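Local coordinates for protein putative phosphosugar isomerases (Salmonella typhimurium LT2, PDB 3FKJ) that probably acts as a sugar-phosphate isomerase of the SIS family, binding phosphorylated carbohydrate derivatives, at residues F55-L69 with S159-Y173. Sequence-based numbering, arbitrary orientation.
Sequences FWPGKYFLDCEASKL and SLWLALEILAQTEGY
Ser159 OG accepts a hydrogen bond from Gly58 N across the helix pair (3.2 Å), and its single proton can serve the carbonyl oxygen of Ala156 or of Gly54. With chi1 at 76°, OG sits over its own backbone, turned to the Gly58 amide and the Pro57 ring. Gly58 permits close backbone approach, its CA lying 3.4 Å from Ser159 O in a CA-H...O contact and 3.6 Å from Ala163 CB. Helices 56-65 and 155-170 run nearly parallel, their segment axes crossing at -27°. Phe61 enters as a knob among Leu160, Ala163, Leu164 and Leu167, with CE2 pressed on Leu167 CD2 (3.4 Å). Its outer edge points at the face of Tyr173 in a T-shaped pair, planes at 87°. At the other end of the pair, the extended Glu171 side chain receives two consecutive backbone amides: Ser67 N reaches the syn lone pair of OE2 (2.8 Å), while Lys68 N meets OE1 (2.9 Å) from above the carboxylate plane. The two bonds tie the turn before strand 70-75 to segment 159-173. Around the pair, Phe55 and Ile166 pack on strand 91-97 of the parallel SIS-domain sheet, helix 22-35 adjoins Ile166, and helix 176-184 touches Phe61 and Leu164.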
ATOM      1  N   PHE A  55     -10.501   0.558  -6.043  1.00 29.71           N
ATOM      2  CA  PHE A  55     -11.156   0.637  -4.763  1.00 30.23           C
ATOM      3  C   PHE A  55     -10.614   1.716  -3.834  1.00 31.56           C
ATOM      4  O   PHE A  55     -11.208   1.951  -2.789  1.00 31.04           O
ATOM      5  CB  PHE A  55     -11.092  -0.727  -4.053  1.00 30.79           C
ATOM      6  CG  PHE A  55     -11.957  -1.787  -4.672  1.00 35.65           C
ATOM      7  CD1 PHE A  55     -13.307  -1.527  -4.958  1.00 34.92           C
ATOM      8  CD2 PHE A  55     -11.442  -3.050  -4.947  1.00 27.91           C
ATOM      9  CE1 PHE A  55     -14.100  -2.516  -5.507  1.00 32.83           C
ATOM     10  CE2 PHE A  55     -12.224  -4.020  -5.494  1.00 33.83           C
ATOM     11  CZ  PHE A  55     -13.548  -3.761  -5.790  1.00 28.34           C
ATOM     12  N   TRP A  56      -9.492   2.363  -4.200  1.00 33.28           N
ATOM     13  CA  TRP A  56      -8.886   3.387  -3.375  1.00 31.65           C
ATOM     14  C   TRP A  56      -9.841   4.515  -2.964  1.00 33.41           C
ATOM     15  O   TRP A  56      -9.812   4.929  -1.808  1.00 33.60           O
ATOM     16  CB  TRP A  56      -7.666   4.036  -4.055  1.00 32.98           C
ATOM     17  CG  TRP A  56      -6.895   4.837  -3.053  1.00 31.46           C
ATOM     18  CD1 TRP A  56      -6.960   6.180  -2.845  1.00 36.90           C
ATOM     19  CD2 TRP A  56      -5.998   4.320  -2.073  1.00 36.15           C
ATOM     20  NE1 TRP A  56      -6.124   6.539  -1.803  1.00 32.65           N
ATOM     21  CE2 TRP A  56      -5.532   5.415  -1.306  1.00 34.21           C
ATOM     22  CE3 TRP A  56      -5.540   3.034  -1.763  1.00 44.60           C
ATOM     23  CZ2 TRP A  56      -4.618   5.270  -0.246  1.00 48.14           C
ATOM     24  CZ3 TRP A  56      -4.603   2.886  -0.709  1.00 54.29           C
ATOM     25  CH2 TRP A  56      -4.155   3.999   0.033  1.00 47.77           C
ATOM     26  N   PRO A  57     -10.661   5.042  -3.911  1.00 32.75           N
ATOM     27  CA  PRO A  57     -11.563   6.106  -3.492  1.00 33.60           C
ATOM     28  C   PRO A  57     -12.487   5.775  -2.334  1.00 32.87           C
ATOM     29  O   PRO A  57     -12.665   6.617  -1.454  1.00 33.17           O
ATOM     30  CB  PRO A  57     -12.331   6.456  -4.771  1.00 33.70           C
ATOM     31  CG  PRO A  57     -11.362   6.051  -5.881  1.00 33.20           C
ATOM     32  CD  PRO A  57     -10.777   4.772  -5.356  1.00 34.12           C
ATOM     33  N   GLY A  58     -13.095   4.596  -2.361  1.00 32.67           N
ATOM     34  CA  GLY A  58     -13.889   4.127  -1.255  1.00 32.99           C
ATOM     35  C   GLY A  58     -13.086   3.803  -0.004  1.00 33.48           C
ATOM     36  O   GLY A  58     -13.519   4.130   1.128  1.00 32.38           O
ATOM     37  N   LYS A  59     -11.945   3.145  -0.186  1.00 31.65           N
ATOM     38  CA  LYS A  59     -11.058   2.835   0.936  1.00 30.11           C
ATOM     39  C   LYS A  59     -10.706   4.122   1.679  1.00 30.29           C
ATOM     40  O   LYS A  59     -10.901   4.226   2.906  1.00 28.69           O
ATOM     41  CB  LYS A  59      -9.785   2.099   0.454  1.00 31.70           C
ATOM     42  CG  LYS A  59      -8.798   1.683   1.579  1.00 36.72           C
ATOM     43  CD  LYS A  59      -7.361   2.014   1.261  1.00 48.68           C
ATOM     44  CE  LYS A  59      -6.351   1.403   2.252  1.00 56.55           C
ATOM     45  NZ  LYS A  59      -6.568   1.660   3.716  1.00 48.81           N
ATOM     46  N   TYR A  60     -10.242   5.120   0.934  1.00 31.90           N
ATOM     47  CA  TYR A  60      -9.826   6.397   1.519  1.00 32.20           C
ATOM     48  C   TYR A  60     -10.985   7.112   2.246  1.00 32.32           C
ATOM     49  O   TYR A  60     -10.815   7.623   3.368  1.00 33.45           O
ATOM     50  CB  TYR A  60      -9.135   7.295   0.449  1.00 30.55           C
ATOM     51  CG  TYR A  60      -8.664   8.637   0.983  1.00 29.84           C
ATOM     52  CD1 TYR A  60      -7.572   8.717   1.840  1.00 30.40           C
ATOM     53  CD2 TYR A  60      -9.327   9.813   0.675  1.00 29.52           C
ATOM     54  CE1 TYR A  60      -7.145   9.920   2.370  1.00 32.40           C
ATOM     55  CE2 TYR A  60      -8.898  11.060   1.228  1.00 27.84           C
ATOM     56  CZ  TYR A  60      -7.794  11.092   2.041  1.00 31.57           C
ATOM     57  OH  TYR A  60      -7.351  12.287   2.578  1.00 37.57           O
ATOM     58  N   PHE A  61     -12.160   7.133   1.625  1.00 32.76           N
ATOM     59  CA  PHE A  61     -13.342   7.732   2.241  1.00 32.79           C
ATOM     60  C   PHE A  61     -13.676   7.103   3.600  1.00 31.96           C
ATOM     61  O   PHE A  61     -13.919   7.803   4.608  1.00 30.65           O
ATOM     62  CB  PHE A  61     -14.552   7.623   1.283  1.00 33.94           C
ATOM     63  CG  PHE A  61     -15.842   8.164   1.843  1.00 32.30           C
ATOM     64  CD1 PHE A  61     -16.119   9.520   1.800  1.00 34.05           C
ATOM     65  CD2 PHE A  61     -16.793   7.309   2.381  1.00 34.89           C
ATOM     66  CE1 PHE A  61     -17.317  10.029   2.304  1.00 33.03           C
ATOM     67  CE2 PHE A  61     -18.016   7.798   2.884  1.00 30.04           C
ATOM     68  CZ  PHE A  61     -18.276   9.166   2.847  1.00 29.58           C
ATOM     69  N   LEU A  62     -13.662   5.780   3.645  1.00 33.55           N
ATOM     70  CA  LEU A  62     -14.001   5.080   4.875  1.00 33.47           C
ATOM     71  C   LEU A  62     -12.910   5.262   5.898  1.00 31.89           C
ATOM     72  O   LEU A  62     -13.201   5.476   7.052  1.00 31.91           O
ATOM     73  CB  LEU A  62     -14.276   3.594   4.618  1.00 33.55           C
ATOM     74  CG  LEU A  62     -15.490   3.283   3.723  1.00 31.94           C
ATOM     75  CD1 LEU A  62     -15.476   1.746   3.350  1.00 28.36           C
ATOM     76  CD2 LEU A  62     -16.811   3.665   4.428  1.00 24.87           C
ATOM     77  N   ASP A  63     -11.654   5.169   5.497  1.00 31.91           N
ATOM     78  CA  ASP A  63     -10.557   5.378   6.439  1.00 31.78           C
ATOM     79  C   ASP A  63     -10.658   6.755   7.087  1.00 31.08           C
ATOM     80  O   ASP A  63     -10.347   6.906   8.250  1.00 30.79           O
ATOM     81  CB  ASP A  63      -9.194   5.257   5.754  1.00 29.09           C
ATOM     82  CG  ASP A  63      -8.852   3.840   5.398  1.00 35.49           C
ATOM     83  OD1 ASP A  63      -9.520   2.887   5.862  1.00 34.99           O
ATOM     84  OD2 ASP A  63      -7.877   3.680   4.661  1.00 39.13           O
ATOM     85  N   CYS A  64     -11.090   7.745   6.317  1.00 30.79           N
ATOM     86  CA  CYS A  64     -11.288   9.085   6.838  1.00 32.36           C
ATOM     87  C   CYS A  64     -12.545   9.255   7.679  1.00 32.34           C
ATOM     88  O   CYS A  64     -12.510   9.931   8.680  1.00 33.82           O
ATOM     89  CB  CYS A  64     -11.350  10.070   5.690  1.00 31.69           C
ATOM     90  SG  CYS A  64      -9.773  10.333   4.868  1.00 33.00           S
ATOM     91  N   GLU A  65     -13.650   8.662   7.242  1.00 33.13           N
ATOM     92  CA  GLU A  65     -14.981   9.017   7.718  1.00 32.00           C
ATOM     93  C   GLU A  65     -15.657   7.994   8.649  1.00 32.03           C
ATOM     94  O   GLU A  65     -16.370   8.408   9.540  1.00 33.65           O
ATOM     95  CB  GLU A  65     -15.903   9.276   6.534  1.00 33.04           C
ATOM     96  CG  GLU A  65     -15.552  10.484   5.671  1.00 33.17           C
ATOM     97  CD  GLU A  65     -15.687  11.823   6.394  1.00 35.25           C
ATOM     98  OE1 GLU A  65     -16.486  12.010   7.354  1.00 34.85           O
ATOM     99  OE2 GLU A  65     -14.972  12.712   5.984  1.00 34.49           O
ATOM    100  N   ALA A  66     -15.421   6.693   8.458  1.00 33.25           N
ATOM    101  CA  ALA A  66     -16.003   5.623   9.292  1.00 32.40           C
ATOM    102  C   ALA A  66     -15.255   5.416  10.606  1.00 34.87           C
ATOM    103  O   ALA A  66     -14.074   5.141  10.586  1.00 35.53           O
ATOM    104  CB  ALA A  66     -16.016   4.297   8.522  1.00 31.33           C
ATOM    105  N   SER A  67     -15.973   5.504  11.735  1.00 34.50           N
ATOM    106  CA  SER A  67     -15.435   5.270  13.075  1.00 34.13           C
ATOM    107  C   SER A  67     -15.560   3.850  13.605  1.00 32.87           C
ATOM    108  O   SER A  67     -14.805   3.448  14.505  1.00 33.73           O
ATOM    109  CB  SER A  67     -16.112   6.218  14.090  1.00 34.93           C
ATOM    110  OG  SER A  67     -15.875   7.551  13.709  1.00 45.98           O
ATOM    111  N   LYS A  68     -16.516   3.083  13.085  1.00 32.30           N
ATOM    112  CA  LYS A  68     -16.745   1.733  13.610  1.00 34.59           C
ATOM    113  C   LYS A  68     -16.153   0.646  12.726  1.00 35.42           C
ATOM    114  O   LYS A  68     -15.784  -0.417  13.189  1.00 36.72           O
ATOM    115  CB  LYS A  68     -18.231   1.468  13.766  1.00 35.08           C
ATOM    116  CG  LYS A  68     -18.970   2.393  14.731  1.00 40.65           C
ATOM    117  CD  LYS A  68     -20.470   2.022  14.699  1.00 47.81           C
ATOM    118  CE  LYS A  68     -21.345   2.953  15.482  1.00 51.32           C
ATOM    119  NZ  LYS A  68     -22.687   2.329  15.650  1.00 53.45           N
ATOM    120  N   LEU A  69     -16.058   0.929  11.449  1.00 35.75           N
ATOM    121  CA  LEU A  69     -15.662  -0.062  10.470  1.00 36.29           C
ATOM    122  C   LEU A  69     -14.185  -0.369  10.462  1.00 34.77           C
ATOM    123  O   LEU A  69     -13.350   0.531  10.568  1.00 37.54           O
ATOM    124  CB  LEU A  69     -16.028   0.493   9.106  1.00 37.71           C
ATOM    125  CG  LEU A  69     -16.543  -0.399   8.026  1.00 40.58           C
ATOM    126  CD1 LEU A  69     -17.880  -0.929   8.494  1.00 42.16           C
ATOM    127  CD2 LEU A  69     -16.673   0.441   6.758  1.00 37.21           C
ATOM    128  N   SER A 159     -16.665   2.244  -6.136  1.00 32.16           N
ATOM    129  CA  SER A 159     -16.000   2.091  -4.845  1.00 32.53           C
ATOM    130  C   SER A 159     -16.493   3.205  -3.917  1.00 31.87           C
ATOM    131  O   SER A 159     -16.695   2.963  -2.732  1.00 30.46           O
ATOM    132  CB  SER A 159     -14.451   2.079  -4.943  1.00 32.47           C
ATOM    133  OG  SER A 159     -13.893   3.368  -5.156  1.00 31.86           O
ATOM    134  N   LEU A 160     -16.707   4.411  -4.465  1.00 30.71           N
ATOM    135  CA  LEU A 160     -17.070   5.552  -3.627  1.00 31.35           C
ATOM    136  C   LEU A 160     -18.561   5.505  -3.311  1.00 31.66           C
ATOM    137  O   LEU A 160     -18.959   5.799  -2.195  1.00 32.66           O
ATOM    138  CB  LEU A 160     -16.657   6.888  -4.263  1.00 30.10           C
ATOM    139  CG  LEU A 160     -16.895   8.155  -3.403  1.00 32.32           C
ATOM    140  CD1 LEU A 160     -16.267   8.109  -2.027  1.00 27.96           C
ATOM    141  CD2 LEU A 160     -16.462   9.392  -4.133  1.00 29.11           C
ATOM    142  N   TRP A 161     -19.379   5.107  -4.296  1.00 33.44           N
ATOM    143  CA  TRP A 161     -20.829   4.914  -4.076  1.00 32.49           C
ATOM    144  C   TRP A 161     -21.087   3.888  -2.957  1.00 32.13           C
ATOM    145  O   TRP A 161     -21.878   4.125  -2.052  1.00 31.46           O
ATOM    146  CB  TRP A 161     -21.541   4.449  -5.357  1.00 31.13           C
ATOM    147  CG  TRP A 161     -21.788   5.534  -6.395  1.00 29.37           C
ATOM    148  CD1 TRP A 161     -21.258   5.599  -7.634  1.00 27.17           C
ATOM    149  CD2 TRP A 161     -22.648   6.678  -6.261  1.00 34.56           C
ATOM    150  NE1 TRP A 161     -21.726   6.710  -8.304  1.00 37.02           N
ATOM    151  CE2 TRP A 161     -22.576   7.399  -7.479  1.00 39.12           C
ATOM    152  CE3 TRP A 161     -23.463   7.167  -5.232  1.00 33.15           C
ATOM    153  CZ2 TRP A 161     -23.310   8.578  -7.708  1.00 36.05           C
ATOM    154  CZ3 TRP A 161     -24.170   8.353  -5.449  1.00 38.48           C
ATOM    155  CH2 TRP A 161     -24.083   9.046  -6.676  1.00 36.10           C
ATOM    156  N   LEU A 162     -20.441   2.733  -3.062  1.00 33.20           N
ATOM    157  CA  LEU A 162     -20.610   1.643  -2.084  1.00 33.10           C
ATOM    158  C   LEU A 162     -20.102   2.069  -0.716  1.00 31.27           C
ATOM    159  O   LEU A 162     -20.776   1.868   0.294  1.00 34.23           O
ATOM    160  CB  LEU A 162     -19.859   0.392  -2.551  1.00 31.31           C
ATOM    161  CG  LEU A 162     -20.510  -0.305  -3.737  1.00 32.80           C
ATOM    162  CD1 LEU A 162     -19.523  -1.312  -4.442  1.00 32.80           C
ATOM    163  CD2 LEU A 162     -21.747  -0.960  -3.244  1.00 27.13           C
ATOM    164  N   ALA A 163     -18.941   2.703  -0.680  1.00 30.16           N
ATOM    165  CA  ALA A 163     -18.417   3.306   0.556  1.00 31.32           C
ATOM    166  C   ALA A 163     -19.409   4.281   1.218  1.00 32.65           C
ATOM    167  O   ALA A 163     -19.647   4.182   2.442  1.00 29.88           O
ATOM    168  CB  ALA A 163     -17.094   4.021   0.315  1.00 29.73           C
ATOM    169  N   LEU A 164     -19.910   5.244   0.418  1.00 32.68           N
ATOM    170  CA  LEU A 164     -20.906   6.212   0.877  1.00 33.81           C
ATOM    171  C   LEU A 164     -22.086   5.511   1.563  1.00 34.72           C
ATOM    172  O   LEU A 164     -22.496   5.896   2.658  1.00 33.74           O
ATOM    173  CB  LEU A 164     -21.451   7.035  -0.302  1.00 35.73           C
ATOM    174  CG  LEU A 164     -22.648   7.957  -0.042  1.00 30.63           C
ATOM    175  CD1 LEU A 164     -22.185   9.123   0.819  1.00 29.06           C
ATOM    176  CD2 LEU A 164     -23.308   8.413  -1.389  1.00 31.02           C
ATOM    177  N   GLU A 165     -22.616   4.490   0.895  1.00 32.71           N
ATOM    178  CA  GLU A 165     -23.767   3.738   1.399  1.00 31.32           C
ATOM    179  C   GLU A 165     -23.493   2.885   2.618  1.00 31.46           C
ATOM    180  O   GLU A 165     -24.322   2.830   3.528  1.00 32.17           O
ATOM    181  CB  GLU A 165     -24.382   2.894   0.275  1.00 31.13           C
ATOM    182  CG  GLU A 165     -25.058   3.740  -0.789  1.00 30.99           C
ATOM    183  CD  GLU A 165     -26.250   4.532  -0.252  1.00 39.95           C
ATOM    184  OE1 GLU A 165     -26.934   4.089   0.711  1.00 36.51           O
ATOM    185  OE2 GLU A 165     -26.510   5.606  -0.816  1.00 38.51           O
ATOM    186  N   ILE A 166     -22.315   2.269   2.676  1.00 34.04           N
ATOM    187  CA  ILE A 166     -21.920   1.524   3.876  1.00 31.74           C
ATOM    188  C   ILE A 166     -21.883   2.453   5.087  1.00 31.71           C
ATOM    189  O   ILE A 166     -22.407   2.121   6.124  1.00 30.42           O
ATOM    190  CB  ILE A 166     -20.615   0.737   3.697  1.00 33.17           C
ATOM    191  CG1 ILE A 166     -20.823  -0.379   2.655  1.00 30.91           C
ATOM    192  CG2 ILE A 166     -20.154   0.151   5.063  1.00 30.78           C
ATOM    193  CD1 ILE A 166     -19.519  -0.941   2.061  1.00 26.04           C
ATOM    194  N   LEU A 167     -21.298   3.631   4.923  1.00 32.56           N
ATOM    195  CA  LEU A 167     -21.146   4.567   5.991  1.00 31.22           C
ATOM    196  C   LEU A 167     -22.478   5.129   6.364  1.00 31.99           C
ATOM    197  O   LEU A 167     -22.822   5.163   7.536  1.00 33.53           O
ATOM    198  CB  LEU A 167     -20.190   5.727   5.598  1.00 30.59           C
ATOM    199  CG  LEU A 167     -20.009   6.867   6.632  1.00 31.05           C
ATOM    200  CD1 LEU A 167     -19.223   6.466   7.852  1.00 27.70           C
ATOM    201  CD2 LEU A 167     -19.416   8.127   5.969  1.00 32.42           C
ATOM    202  N   ALA A 168     -23.226   5.605   5.375  1.00 34.39           N
ATOM    203  CA  ALA A 168     -24.502   6.237   5.633  1.00 33.53           C
ATOM    204  C   ALA A 168     -25.473   5.285   6.340  1.00 34.16           C
ATOM    205  O   ALA A 168     -26.177   5.708   7.249  1.00 32.41           O
ATOM    206  CB  ALA A 168     -25.163   6.786   4.300  1.00 33.38           C
ATOM    207  N   GLN A 169     -25.526   4.021   5.922  1.00 31.94           N
ATOM    208  CA  GLN A 169     -26.557   3.106   6.438  1.00 32.91           C
ATOM    209  C   GLN A 169     -26.125   2.397   7.736  1.00 33.17           C
ATOM    210  O   GLN A 169     -26.903   1.664   8.323  1.00 33.07           O
ATOM    211  CB  GLN A 169     -26.940   2.073   5.366  1.00 31.62           C
ATOM    212  CG  GLN A 169     -27.692   2.661   4.166  1.00 35.02           C
ATOM    213  CD  GLN A 169     -28.115   1.619   3.159  1.00 33.32           C
ATOM    214  OE1 GLN A 169     -28.633   0.565   3.520  1.00 36.13           O
ATOM    215  NE2 GLN A 169     -27.903   1.909   1.886  1.00 28.00           N
ATOM    216  N   THR A 170     -24.866   2.601   8.151  1.00 34.60           N
ATOM    217  CA  THR A 170     -24.369   2.058   9.418  1.00 35.33           C
ATOM    218  C   THR A 170     -24.060   3.134  10.471  1.00 36.17           C
ATOM    219  O   THR A 170     -24.286   2.928  11.648  1.00 38.97           O
ATOM    220  CB  THR A 170     -23.108   1.166   9.202  1.00 33.97           C
ATOM    221  OG1 THR A 170     -22.015   1.947   8.691  1.00 30.99           O
ATOM    222  CG2 THR A 170     -23.411   0.027   8.240  1.00 30.84           C
ATOM    223  N   GLU A 171     -23.518   4.265  10.069  1.00 36.60           N
ATOM    224  CA  GLU A 171     -23.144   5.300  11.029  1.00 37.07           C
ATOM    225  C   GLU A 171     -23.852   6.626  10.786  1.00 36.02           C
ATOM    226  O   GLU A 171     -23.824   7.515  11.625  1.00 36.37           O
ATOM    227  CB  GLU A 171     -21.623   5.525  10.994  1.00 38.01           C
ATOM    228  CG  GLU A 171     -20.813   4.317  11.368  1.00 37.77           C
ATOM    229  CD  GLU A 171     -19.291   4.536  11.337  1.00 42.82           C
ATOM    230  OE1 GLU A 171     -18.566   3.536  11.093  1.00 33.82           O
ATOM    231  OE2 GLU A 171     -18.808   5.665  11.605  1.00 37.30           O
ATOM    232  N   GLY A 172     -24.458   6.765   9.631  1.00 36.18           N
ATOM    233  CA  GLY A 172     -24.950   8.047   9.159  1.00 35.58           C
ATOM    234  C   GLY A 172     -23.818   8.888   8.586  1.00 34.33           C
ATOM    235  O   GLY A 172     -22.656   8.713   8.925  1.00 31.98           O
ATOM    236  N   TYR A 173     -24.172   9.812   7.704  1.00 35.54           N
ATOM    237  CA  TYR A 173     -23.200  10.692   7.117  1.00 35.44           C
ATOM    238  C   TYR A 173     -23.864  11.994   6.800  1.00 35.42           C
ATOM    239  O   TYR A 173     -24.718  12.045   5.924  1.00 36.09           O
ATOM    240  CB  TYR A 173     -22.628  10.075   5.838  1.00 35.30           C
ATOM    241  CG  TYR A 173     -21.596  10.933   5.163  1.00 31.15           C
ATOM    242  CD1 TYR A 173     -20.495  11.447   5.888  1.00 35.32           C
ATOM    243  CD2 TYR A 173     -21.682  11.212   3.808  1.00 27.96           C
ATOM    244  CE1 TYR A 173     -19.509  12.230   5.259  1.00 35.57           C
ATOM    245  CE2 TYR A 173     -20.706  11.989   3.163  1.00 28.34           C
ATOM    246  CZ  TYR A 173     -19.614  12.489   3.900  1.00 34.63           C
ATOM    247  OH  TYR A 173     -18.658  13.251   3.284  1.00 33.71           O
TER
HETATM  248  O   HOH W   1     -17.178  14.462   4.740  1.00 34.41           O
HETATM  249  O   HOH W   2     -24.186   0.896  13.308  1.00 29.57           O